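Local coordinates for protein platelet inhibitor (PDB 4TPV) that inhibits platelet aggregation and adhesion as a secreted hookworm toxin, possibly by binding platelet integrins, at residues Asn101-Gly104 against Lys105-Asn108. Residues are numbered along the deposited sequence; the frame is centred on the assembly and turned at random.
Sequences NKNG and KTSN
Asn103 points its side-chain carbonyl forward along the chain: Lys105 N donates to Asn103 OD1 at 2.8 Å, with a moderately bent N-H...O angle of 150° and the donor tilted somewhat out of the amide plane. A side-chain oxygen taking the N-H two residues on defines an Asx turn. It depends on the Asn103 torsion (chi1 58°), which sets CG between the backbone N and the carbonyl carbon. The same amide offers one flat face to Lys105. A bend at chi3 (-77°) folds the lysine chain back, and Lys105 CE lies over that face, 3.4 Å from Asn103 CG and 3.5 Å from Asn103 ND2, the two side chains crossing at about a right angle. Gly104, with positive phi, forms the bend between them.

Farther round, the turn closes through water. One water, 2.8 Å from Thr106 OG1, accepts from Asn101 N at 3.0 Å. A second accepts from Asn103 N at 3.0 Å and from Thr106 N at 3.1 Å. A third accepts from Ser107 N at 3.1 Å and donates weakly to Gly104 O.

This exposed turn of the CAP domain leads into helix 107-113, with Thr106 at the N-cap position but making no side-chain capping bond. Thr106 is buried and touches Glu94 and Tyr100, while Lys102 ties the approach to Glu66 by a salt bridge and gives its N-H to Asp144. The bond to OD1 and Lys105 CE against the amide face restrain the amide's rotation; with water taking up the N-H groups of Asn101, Asn103, Thr106 and Ser107, they probably help hold the helix entrance.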
ATOM      1  N   ASN A 101      13.166  -6.186  -8.349  1.00 12.90           N
ATOM      2  CA  ASN A 101      14.288  -5.664  -9.111  1.00 13.70           C
ATOM      3  C   ASN A 101      14.084  -4.167  -9.253  1.00 14.85           C
ATOM      4  O   ASN A 101      13.120  -3.707  -9.871  1.00 14.27           O
ATOM      5  CB  ASN A 101      14.402  -6.354 -10.471  1.00 12.60           C
ATOM      6  CG  ASN A 101      14.625  -7.853 -10.356  1.00 22.63           C
ATOM      7  OD1 ASN A 101      15.335  -8.335  -9.466  1.00 27.05           O
ATOM      8  ND2 ASN A 101      14.017  -8.604 -11.267  1.00 22.07           N
ATOM      9  N   LYS A 102      14.958  -3.392  -8.620  1.00 13.29           N
ATOM     10  CA  LYS A 102      14.779  -1.945  -8.612  1.00 10.78           C
ATOM     11  C   LYS A 102      15.116  -1.395  -9.996  1.00 14.42           C
ATOM     12  O   LYS A 102      16.278  -1.192 -10.335  1.00 17.69           O
ATOM     13  CB  LYS A 102      15.651  -1.309  -7.523  1.00 11.21           C
ATOM     14  CG  LYS A 102      15.587   0.224  -7.426  1.00 11.92           C
ATOM     15  CD  LYS A 102      16.377   0.711  -6.217  1.00 13.22           C
ATOM     16  CE  LYS A 102      16.442   2.218  -6.135  1.00 20.96           C
ATOM     17  NZ  LYS A 102      15.120   2.839  -5.906  1.00 25.35           N
ATOM     18  N   ASN A 103      14.088  -1.184 -10.813  1.00 13.51           N
ATOM     19  CA  ASN A 103      14.306  -0.828 -12.217  1.00 13.84           C
ATOM     20  C   ASN A 103      13.378   0.300 -12.652  1.00 15.73           C
ATOM     21  O   ASN A 103      13.245   0.585 -13.845  1.00 17.40           O
ATOM     22  CB  ASN A 103      14.115  -2.056 -13.120  1.00 14.32           C
ATOM     23  CG  ASN A 103      12.730  -2.687 -12.980  1.00 14.90           C
ATOM     24  OD1 ASN A 103      11.763  -2.027 -12.620  1.00 15.20           O
ATOM     25  ND2 ASN A 103      12.644  -3.987 -13.254  1.00 22.67           N
ATOM     26  N   GLY A 104      12.747   0.943 -11.674  1.00 11.85           N
ATOM     27  CA  GLY A 104      11.862   2.054 -11.956  1.00 12.01           C
ATOM     28  C   GLY A 104      10.503   1.678 -12.510  1.00 13.57           C
ATOM     29  O   GLY A 104       9.657   2.544 -12.705  1.00 12.98           O
ATOM     30  N   LYS A 105      10.282   0.388 -12.730  1.00 11.88           N
ATOM     31  CA  LYS A 105       9.050  -0.080 -13.362  1.00  8.74           C
ATOM     32  C   LYS A 105       8.074  -0.745 -12.414  1.00  9.91           C
ATOM     33  O   LYS A 105       6.905  -0.907 -12.759  1.00 11.39           O
ATOM     34  CB  LYS A 105       9.377  -1.059 -14.499  1.00  9.76           C
ATOM     35  CG  LYS A 105      10.208  -0.424 -15.594  1.00 13.27           C
ATOM     36  CD  LYS A 105      10.583  -1.412 -16.670  1.00 13.07           C
ATOM     37  CE  LYS A 105      11.709  -2.305 -16.200  1.00 18.11           C
ATOM     38  NZ  LYS A 105      12.403  -2.934 -17.370  1.00 22.11           N
ATOM     39  N   THR A 106       8.535  -1.125 -11.223  1.00  9.31           N
ATOM     40  CA  THR A 106       7.690  -1.929 -10.344  1.00  9.09           C
ATOM     41  C   THR A 106       7.680  -1.451  -8.898  1.00  8.73           C
ATOM     42  O   THR A 106       7.209  -2.162  -8.018  1.00  8.40           O
ATOM     43  CB  THR A 106       8.130  -3.415 -10.340  1.00 10.50           C
ATOM     44  OG1 THR A 106       9.525  -3.505 -10.016  1.00 10.98           O
ATOM     45  CG2 THR A 106       7.888  -4.042 -11.698  1.00 13.83           C
ATOM     46  N   SER A 107       8.205  -0.263  -8.642  1.00  9.07           N
ATOM     47  CA  SER A 107       8.324   0.179  -7.255  1.00  7.67           C
ATOM     48  C   SER A 107       6.946   0.360  -6.604  1.00  8.73           C
ATOM     49  O   SER A 107       6.748   0.003  -5.438  1.00  7.93           O
ATOM     50  CB  SER A 107       9.129   1.471  -7.186  1.00 10.28           C
ATOM     51  OG  SER A 107       9.292   1.907  -5.842  1.00 10.28           O
ATOM     52  N   ASN A 108       5.986   0.890  -7.348  1.00  9.65           N
ATOM     53  CA  ASN A 108       4.681   1.131  -6.732  1.00  9.27           C
ATOM     54  C   ASN A 108       3.948  -0.177  -6.461  1.00  8.05           C
ATOM     55  O   ASN A 108       3.402  -0.387  -5.370  1.00  7.96           O
ATOM     56  CB  ASN A 108       3.831   2.053  -7.610  1.00  9.00           C
ATOM     57  CG  ASN A 108       4.457   3.416  -7.783  1.00 10.83           C
ATOM     58  OD1 ASN A 108       4.611   4.170  -6.809  1.00 11.99           O
ATOM     59  ND2 ASN A 108       4.800   3.758  -9.012  1.00 11.47           N
TER
HETATM   60  O   HOH W   1      10.560  -6.106  -9.776  1.00 14.13           O
HETATM   61  O   HOH W   2      11.230  -1.199  -9.792  1.00 11.63           O
HETATM   62  O   HOH W   3       7.846   2.268 -10.437  1.00 11.69           O